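Local coordinates for lysosome-associated membrane glycoprotein 1 (Mus musculus, PDB 5GV0) that is a heavily glycosylated protein of the lysosomal membrane, whose membrane-proximal luminal domain probably contributes to its assembly, at residues A[101-113]-A[123-135]. Numbering follows the deposited sequence.
With NAG (2-acetamido-2-deoxy-beta-D-glucopyranose), chain D.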
ATOM      1  N   PHE A 101     -10.174  -9.762  12.583  1.00 13.56           N
ATOM      2  CA  PHE A 101      -9.248  -8.887  13.287  1.00 14.26           C
ATOM      3  C   PHE A 101      -8.836  -7.704  12.425  1.00 13.81           C
ATOM      4  O   PHE A 101      -9.127  -7.657  11.228  1.00 14.22           O
ATOM      5  CB  PHE A 101      -8.001  -9.668  13.707  1.00 16.66           C
ATOM      6  CG  PHE A 101      -7.263 -10.261  12.552  1.00 15.13           C
ATOM      7  CD1 PHE A 101      -7.585 -11.523  12.092  1.00 16.41           C
ATOM      8  CD2 PHE A 101      -6.269  -9.546  11.902  1.00 17.39           C
ATOM      9  CE1 PHE A 101      -6.923 -12.074  11.019  1.00 21.88           C
ATOM     10  CE2 PHE A 101      -5.602 -10.093  10.828  1.00 22.06           C
ATOM     11  CZ  PHE A 101      -5.930 -11.359  10.385  1.00 22.28           C
ATOM     12  N   SER A 102      -8.148  -6.754  13.050  1.00 14.50           N
ATOM     13  CA  SER A 102      -7.554  -5.623  12.347  1.00 12.70           C
ATOM     14  C   SER A 102      -6.113  -5.447  12.791  1.00 13.97           C
ATOM     15  O   SER A 102      -5.778  -5.729  13.936  1.00 15.03           O
ATOM     16  CB  SER A 102      -8.341  -4.335  12.600  1.00 17.20           C
ATOM     17  OG  SER A 102      -9.614  -4.380  11.984  1.00 30.89           O
ATOM     18  N   ILE A 103      -5.267  -4.999  11.868  1.00 12.49           N
ATOM     19  CA  ILE A 103      -3.889  -4.621  12.171  1.00 12.38           C
ATOM     20  C   ILE A 103      -3.632  -3.285  11.501  1.00 11.79           C
ATOM     21  O   ILE A 103      -4.004  -3.092  10.345  1.00 12.94           O
ATOM     22  CB  ILE A 103      -2.865  -5.653  11.662  1.00 12.89           C
ATOM     23  CG1 ILE A 103      -3.118  -7.024  12.296  1.00 15.43           C
ATOM     24  CG2 ILE A 103      -1.441  -5.164  11.966  1.00 14.04           C
ATOM     25  CD1 ILE A 103      -2.376  -8.164  11.600  1.00 17.49           C
ATOM     26  N   SER A 104      -3.030  -2.348  12.222  1.00 10.53           N
ATOM     27  CA  SER A 104      -2.703  -1.067  11.628  1.00 10.41           C
ATOM     28  C   SER A 104      -1.335  -0.568  12.050  1.00  8.15           C
ATOM     29  O   SER A 104      -0.743  -1.051  13.022  1.00 10.35           O
ATOM     30  CB  SER A 104      -3.751  -0.019  11.996  1.00 11.99           C
ATOM     31  OG  SER A 104      -3.779   0.190  13.394  1.00 16.73           O
ATOM     32  N   ASN A 105      -0.822   0.397  11.297  1.00  8.29           N
ATOM     33  CA  ASN A 105       0.342   1.165  11.727  1.00  8.01           C
ATOM     34  C   ASN A 105       0.344   2.458  10.952  1.00  8.59           C
ATOM     35  O   ASN A 105       0.447   2.434   9.723  1.00  9.87           O
ATOM     36  CB  ASN A 105       1.648   0.387  11.503  1.00  8.97           C
ATOM     37  CG  ASN A 105       2.850   1.056  12.159  1.00  7.86           C
ATOM     38  OD1 ASN A 105       2.880   2.270  12.342  1.00  9.39           O
ATOM     39  ND2 ASN A 105       3.848   0.255  12.533  1.00  8.44           N
ATOM     40  N   HIS A 106       0.195   3.576  11.654  1.00 10.43           N
ATOM     41  CA  HIS A 106       0.133   4.881  10.998  1.00 11.03           C
ATOM     42  C   HIS A 106       1.385   5.692  11.268  1.00 10.10           C
ATOM     43  O   HIS A 106       1.362   6.922  11.228  1.00 11.22           O
ATOM     44  CB  HIS A 106      -1.113   5.644  11.455  1.00 10.27           C
ATOM     45  CG  HIS A 106      -2.391   4.953  11.108  1.00 15.26           C
ATOM     46  ND1 HIS A 106      -2.959   5.030   9.854  1.00 22.80           N
ATOM     47  CD2 HIS A 106      -3.197   4.145  11.837  1.00 19.50           C
ATOM     48  CE1 HIS A 106      -4.067   4.311   9.830  1.00 25.49           C
ATOM     49  NE2 HIS A 106      -4.234   3.763  11.022  1.00 20.04           N
ATOM     50  N   SER A 107       2.483   4.983  11.516  1.00  8.72           N
ATOM     51  CA  SER A 107       3.777   5.611  11.733  1.00  9.90           C
ATOM     52  C   SER A 107       4.818   5.066  10.752  1.00 11.12           C
ATOM     53  O   SER A 107       5.951   4.747  11.124  1.00 13.52           O
ATOM     54  CB  SER A 107       4.231   5.401  13.179  1.00 11.56           C
ATOM     55  OG  SER A 107       5.264   6.310  13.529  1.00 14.18           O
ATOM     56  N   LEU A 108       4.422   4.952   9.492  1.00 10.15           N
ATOM     57  CA  LEU A 108       5.305   4.441   8.453  1.00  9.66           C
ATOM     58  C   LEU A 108       5.943   5.576   7.675  1.00 10.22           C
ATOM     59  O   LEU A 108       5.446   6.700   7.672  1.00 10.28           O
ATOM     60  CB  LEU A 108       4.543   3.547   7.481  1.00  9.73           C
ATOM     61  CG  LEU A 108       3.712   2.432   8.101  1.00  8.97           C
ATOM     62  CD1 LEU A 108       2.996   1.653   7.013  1.00  9.94           C
ATOM     63  CD2 LEU A 108       4.586   1.485   8.911  1.00 11.44           C
ATOM     64  N   LYS A 109       7.046   5.268   7.005  1.00 12.18           N
ATOM     65  CA  LYS A 109       7.601   6.180   6.016  1.00 13.05           C
ATOM     66  C   LYS A 109       8.316   5.363   4.960  1.00 15.70           C
ATOM     67  O   LYS A 109       9.489   5.002   5.112  1.00 19.70           O
ATOM     68  CB  LYS A 109       8.544   7.208   6.646  1.00 13.93           C
ATOM     69  CG  LYS A 109       9.075   8.214   5.623  1.00 18.41           C
ATOM     70  CD  LYS A 109       9.688   9.444   6.276  1.00 24.45           C
ATOM     71  CE  LYS A 109       8.615  10.409   6.754  1.00 25.67           C
ATOM     72  NZ  LYS A 109       9.203  11.671   7.288  1.00 27.53           N
ATOM     73  N   ALA A 110       7.582   5.035   3.905  1.00 11.53           N
ATOM     74  CA  ALA A 110       8.129   4.262   2.806  1.00 11.87           C
ATOM     75  C   ALA A 110       7.640   4.851   1.496  1.00 11.37           C
ATOM     76  O   ALA A 110       6.802   5.757   1.494  1.00 12.72           O
ATOM     77  CB  ALA A 110       7.725   2.787   2.929  1.00 13.42           C
ATOM     78  N   LEU A 111       8.179   4.341   0.392  1.00 13.22           N
ATOM     79  CA  LEU A 111       7.787   4.774  -0.949  1.00 11.62           C
ATOM     80  C   LEU A 111       7.892   6.299  -1.073  1.00 14.27           C
ATOM     81  O   LEU A 111       7.052   6.951  -1.690  1.00 13.43           O
ATOM     82  CB  LEU A 111       6.362   4.296  -1.272  1.00 11.05           C
ATOM     83  CG  LEU A 111       5.979   2.862  -0.889  1.00 13.98           C
ATOM     84  CD1 LEU A 111       4.564   2.532  -1.381  1.00 13.27           C
ATOM     85  CD2 LEU A 111       6.991   1.849  -1.424  1.00 15.07           C
ATOM     86  N   GLN A 112       8.939   6.862  -0.483  1.00 13.85           N
ATOM     87  CA  GLN A 112       9.078   8.307  -0.411  1.00 13.21           C
ATOM     88  C   GLN A 112       9.681   8.898  -1.678  1.00 11.91           C
ATOM     89  O   GLN A 112      10.691   8.409  -2.189  1.00 14.01           O
ATOM     90  CB  GLN A 112       9.931   8.692   0.794  1.00 13.57           C
ATOM     91  CG  GLN A 112      10.079  10.202   0.983  1.00 15.60           C
ATOM     92  CD  GLN A 112      10.731  10.571   2.302  1.00 23.70           C
ATOM     93  OE1 GLN A 112      10.052  10.949   3.257  1.00 24.80           O
ATOM     94  NE2 GLN A 112      12.054  10.474   2.358  1.00 28.78           N
ATOM     95  N   ALA A 113       9.063   9.965  -2.170  1.00 11.20           N
ATOM     96  CA  ALA A 113       9.583  10.673  -3.326  1.00 11.29           C
ATOM     97  C   ALA A 113       9.180  12.137  -3.295  1.00 11.48           C
ATOM     98  O   ALA A 113       8.260  12.538  -2.578  1.00 11.65           O
ATOM     99  CB  ALA A 113       9.099  10.022  -4.622  1.00 10.68           C
ATOM    100  N   THR A 123      12.763  -3.732  -6.705  1.00 14.69           N
ATOM    101  CA  THR A 123      13.341  -4.580  -5.669  1.00 15.69           C
ATOM    102  C   THR A 123      12.319  -4.747  -4.556  1.00 17.52           C
ATOM    103  O   THR A 123      11.829  -3.767  -4.009  1.00 17.34           O
ATOM    104  CB  THR A 123      14.643  -3.982  -5.096  1.00 17.09           C
ATOM    105  OG1 THR A 123      15.611  -3.856  -6.144  1.00 20.30           O
ATOM    106  CG2 THR A 123      15.221  -4.879  -4.003  1.00 18.06           C
ATOM    107  N   GLU A 124      11.988  -5.993  -4.248  1.00 13.41           N
ATOM    108  CA  GLU A 124      11.032  -6.326  -3.197  1.00 18.33           C
ATOM    109  C   GLU A 124      11.353  -5.623  -1.875  1.00 16.68           C
ATOM    110  O   GLU A 124      12.466  -5.740  -1.368  1.00 17.81           O
ATOM    111  CB  GLU A 124      11.035  -7.847  -3.009  1.00 24.95           C
ATOM    112  CG  GLU A 124       9.910  -8.443  -2.193  1.00 31.81           C
ATOM    113  CD  GLU A 124       9.902  -9.964  -2.293  1.00 27.83           C
ATOM    114  OE1 GLU A 124       9.159 -10.613  -1.531  1.00 48.05           O
ATOM    115  OE2 GLU A 124      10.644 -10.506  -3.143  1.00 40.30           O
ATOM    116  N   GLU A 125      10.391  -4.878  -1.330  1.00 13.63           N
ATOM    117  CA  GLU A 125      10.559  -4.268  -0.014  1.00 14.81           C
ATOM    118  C   GLU A 125       9.536  -4.822   0.958  1.00 14.85           C
ATOM    119  O   GLU A 125       8.334  -4.769   0.710  1.00 15.98           O
ATOM    120  CB  GLU A 125      10.434  -2.742  -0.067  1.00 13.57           C
ATOM    121  CG  GLU A 125      10.725  -2.096   1.295  1.00 17.39           C
ATOM    122  CD  GLU A 125      10.528  -0.595   1.317  1.00 18.95           C
ATOM    123  OE1 GLU A 125      10.209  -0.019   0.259  1.00 20.96           O
ATOM    124  OE2 GLU A 125      10.690   0.009   2.399  1.00 19.76           O
ATOM    125  N   HIS A 126      10.019  -5.349   2.074  1.00 13.83           N
ATOM    126  CA  HIS A 126       9.142  -5.872   3.105  1.00 12.80           C
ATOM    127  C   HIS A 126       8.920  -4.802   4.156  1.00 14.41           C
ATOM    128  O   HIS A 126       9.775  -4.563   5.006  1.00 16.78           O
ATOM    129  CB  HIS A 126       9.743  -7.131   3.727  1.00 13.67           C
ATOM    130  CG  HIS A 126      10.083  -8.189   2.724  1.00 18.44           C
ATOM    131  ND1 HIS A 126       9.128  -8.974   2.120  1.00 31.81           N
ATOM    132  CD2 HIS A 126      11.274  -8.587   2.218  1.00 33.16           C
ATOM    133  CE1 HIS A 126       9.714  -9.816   1.285  1.00 25.94           C
ATOM    134  NE2 HIS A 126      11.016  -9.601   1.327  1.00 30.81           N
ATOM    135  N   ILE A 127       7.778  -4.136   4.073  1.00 11.06           N
ATOM    136  CA  ILE A 127       7.479  -3.044   4.988  1.00 11.65           C
ATOM    137  C   ILE A 127       6.853  -3.575   6.268  1.00 11.28           C
ATOM    138  O   ILE A 127       5.774  -4.159   6.247  1.00 12.16           O
ATOM    139  CB  ILE A 127       6.539  -2.016   4.351  1.00 10.81           C
ATOM    140  CG1 ILE A 127       7.155  -1.444   3.074  1.00 12.49           C
ATOM    141  CG2 ILE A 127       6.240  -0.898   5.343  1.00 12.43           C
ATOM    142  CD1 ILE A 127       6.208  -0.529   2.302  1.00 13.72           C
ATOM    143  N   PHE A 128       7.553  -3.383   7.382  1.00  9.89           N
ATOM    144  CA  PHE A 128       7.062  -3.792   8.689  1.00  9.94           C
ATOM    145  C   PHE A 128       5.806  -3.003   9.046  1.00  9.92           C
ATOM    146  O   PHE A 128       5.816  -1.776   9.039  1.00 11.75           O
ATOM    147  CB  PHE A 128       8.164  -3.575   9.739  1.00  9.92           C
ATOM    148  CG  PHE A 128       7.801  -4.001  11.141  1.00 10.04           C
ATOM    149  CD1 PHE A 128       7.025  -3.191  11.958  1.00 11.58           C
ATOM    150  CD2 PHE A 128       8.306  -5.184  11.668  1.00 12.66           C
ATOM    151  CE1 PHE A 128       6.723  -3.574  13.259  1.00 13.10           C
ATOM    152  CE2 PHE A 128       8.011  -5.567  12.973  1.00 13.26           C
ATOM    153  CZ  PHE A 128       7.220  -4.759  13.765  1.00 11.49           C
ATOM    154  N   VAL A 129       4.721  -3.710   9.339  1.00  9.11           N
ATOM    155  CA  VAL A 129       3.504  -3.061   9.823  1.00  9.01           C
ATOM    156  C   VAL A 129       3.313  -3.404  11.300  1.00  8.95           C
ATOM    157  O   VAL A 129       3.143  -2.514  12.131  1.00  9.85           O
ATOM    158  CB  VAL A 129       2.267  -3.471   8.998  1.00  9.47           C
ATOM    159  CG1 VAL A 129       1.015  -2.827   9.560  1.00  9.94           C
ATOM    160  CG2 VAL A 129       2.454  -3.076   7.534  1.00 11.12           C
ATOM    161  N   SER A 130       3.362  -4.696  11.625  1.00  9.60           N
ATOM    162  CA  SER A 130       3.437  -5.150  13.015  1.00  8.51           C
ATOM    163  C   SER A 130       4.378  -6.336  13.082  1.00 11.67           C
ATOM    164  O   SER A 130       4.863  -6.798  12.046  1.00 11.81           O
ATOM    165  CB  SER A 130       2.063  -5.541  13.557  1.00 12.34           C
ATOM    166  OG  SER A 130       1.664  -6.802  13.045  1.00 14.01           O
ATOM    167  N   LYS A 131       4.617  -6.837  14.291  1.00 13.13           N
ATOM    168  CA  LYS A 131       5.425  -8.042  14.482  1.00 16.48           C
ATOM    169  C   LYS A 131       4.930  -9.181  13.619  1.00 17.01           C
ATOM    170  O   LYS A 131       5.722 -10.011  13.164  1.00 20.01           O
ATOM    171  CB  LYS A 131       5.415  -8.491  15.948  1.00 16.61           C
ATOM    172  CG  LYS A 131       6.224  -7.629  16.865  1.00 18.59           C
ATOM    173  CD  LYS A 131       6.299  -8.272  18.233  1.00 14.02           C
ATOM    174  CE  LYS A 131       6.946  -7.342  19.236  1.00 25.48           C
ATOM    175  NZ  LYS A 131       6.988  -7.989  20.574  1.00 24.97           N
ATOM    176  N   MET A 132       3.618  -9.210  13.398  1.00 12.96           N
ATOM    177  CA  MET A 132       2.967 -10.318  12.720  1.00 15.73           C
ATOM    178  C   MET A 132       2.600 -10.028  11.269  1.00 15.13           C
ATOM    179  O   MET A 132       2.135 -10.912  10.569  1.00 15.73           O
ATOM    180  CB  MET A 132       1.706 -10.716  13.489  1.00 20.27           C
ATOM    181  CG  MET A 132       1.987 -11.205  14.905  1.00 21.26           C
ATOM    182  SD  MET A 132       2.947 -12.737  14.906  1.00 30.98           S
ATOM    183  CE  MET A 132       4.455 -12.188  15.696  1.00 32.61           C
ATOM    184  N   LEU A 133       2.802  -8.797  10.808  1.00 11.08           N
ATOM    185  CA  LEU A 133       2.357  -8.439   9.459  1.00 11.60           C
ATOM    186  C   LEU A 133       3.360  -7.572   8.721  1.00 10.31           C
ATOM    187  O   LEU A 133       3.765  -6.523   9.222  1.00 10.10           O
ATOM    188  CB  LEU A 133       1.020  -7.699   9.515  1.00 10.71           C
ATOM    189  CG  LEU A 133       0.512  -7.119   8.190  1.00  9.72           C
ATOM    190  CD1 LEU A 133       0.080  -8.230   7.235  1.00 13.81           C
ATOM    191  CD2 LEU A 133      -0.642  -6.161   8.445  1.00 13.28           C
ATOM    192  N   SER A 134       3.751  -7.991   7.525  1.00  9.91           N
ATOM    193  CA  SER A 134       4.485  -7.093   6.646  1.00 10.08           C
ATOM    194  C   SER A 134       3.709  -6.897   5.352  1.00  9.12           C
ATOM    195  O   SER A 134       2.967  -7.781   4.905  1.00 10.67           O
ATOM    196  CB  SER A 134       5.899  -7.610   6.357  1.00 16.88           C
ATOM    197  OG  SER A 134       5.870  -8.857   5.692  1.00 21.72           O
ATOM    198  N   LEU A 135       3.852  -5.707   4.780  1.00 11.34           N
ATOM    199  CA  LEU A 135       3.339  -5.426   3.453  1.00 10.98           C
ATOM    200  C   LEU A 135       4.498  -5.531   2.487  1.00 12.43           C
ATOM    201  O   LEU A 135       5.418  -4.712   2.525  1.00 12.16           O
ATOM    202  CB  LEU A 135       2.709  -4.037   3.387  1.00 10.23           C
ATOM    203  CG  LEU A 135       2.268  -3.569   2.000  1.00 10.51           C
ATOM    204  CD1 LEU A 135       1.114  -4.410   1.463  1.00 13.94           C
ATOM    205  CD2 LEU A 135       1.897  -2.089   2.031  1.00 13.98           C
TER
HETATM  206  C1  NAG D 403       5.029   0.814  13.145  1.00 10.87           C
HETATM  207  C2  NAG D 403       5.557   0.131  14.404  1.00 11.80           C
HETATM  208  C3  NAG D 403       6.737   0.922  14.953  1.00 13.43           C
HETATM  209  C4  NAG D 403       7.798   1.114  13.877  1.00 12.69           C
HETATM  210  C5  NAG D 403       7.171   1.714  12.621  1.00 12.30           C
HETATM  211  C6  NAG D 403       8.137   1.811  11.463  1.00 12.53           C
HETATM  212  C7  NAG D 403       4.034  -1.193  15.817  1.00 10.35           C
HETATM  213  C8  NAG D 403       3.004  -1.144  16.905  1.00 14.80           C
HETATM  214  N2  NAG D 403       4.528  -0.012  15.424  1.00 11.44           N
HETATM  215  O3  NAG D 403       7.287   0.249  16.078  1.00 19.13           O
HETATM  216  O4  NAG D 403       8.792   2.012  14.361  1.00 16.85           O
HETATM  217  O5  NAG D 403       6.074   0.895  12.181  1.00 11.60           O
HETATM  218  O6  NAG D 403       8.788   0.570  11.230  1.00 14.43           O
HETATM  219  O7  NAG D 403       4.390  -2.255  15.313  1.00 14.53           O
HETATM  220  O   HOH W   1       1.262  -2.344  14.297  1.00 13.43           O
HETATM  221  O   HOH W   2      10.407   2.682   0.247  1.00 17.94           O
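In Asn105 the bond to CG points away from the residue's own nitrogen (chi1 -170°), which turns the amide N-H toward Val129 O. The Val129 torsion (chi1 178°) sets CG1 beside the asparagine, 3.8 Å from Asn105 CB. Asn105 ND2 donates to Val129 O at 2.9 Å, in a nearly straight bond (164°). The acceptor lies in the amide plane. The same nitrogen is bonded to C1 of the N-acetylglucosamine, so its remaining N-H is used on the protein. Asn105 OD1 accepts from Ser107 N in an Asx turn, which helps fix the amide's rotation. The acetamido oxygen O7 of the sugar lies in plane at the edge of the Phe128 ring, 3.4 Å from CE1. A water bridges Ser104 O and Val129 O.

On one flank, Ile103 CG2 packs 3.7 Å from Leu133 CD2 and also meets Ser130 OG. On the other, Ile127 CD1 reaches Ala110 CB at 3.7 Å. Beyond it, a second water joins Leu111 N to Glu125 OE1.

Strands 100-105 and 125-128 belong to different sheets of the LAMP luminal domain. The contact joins these sheets, with the first sugar of an N-linked glycan at their junction. Val129 and Ser130 face Leu133 in a classic beta bulge, where Leu133 O accepts from both backbone nitrogens. The bulge lies where Val129 O meets the glycosylated asparagine.

One amide thus carries the sugar and also makes the direct hydrogen bond between the two segments. Its oxygen is tied to the following loop and its N-H to the opposing hairpin, which should restrict the glycan root, with apolar packing on both sides of it.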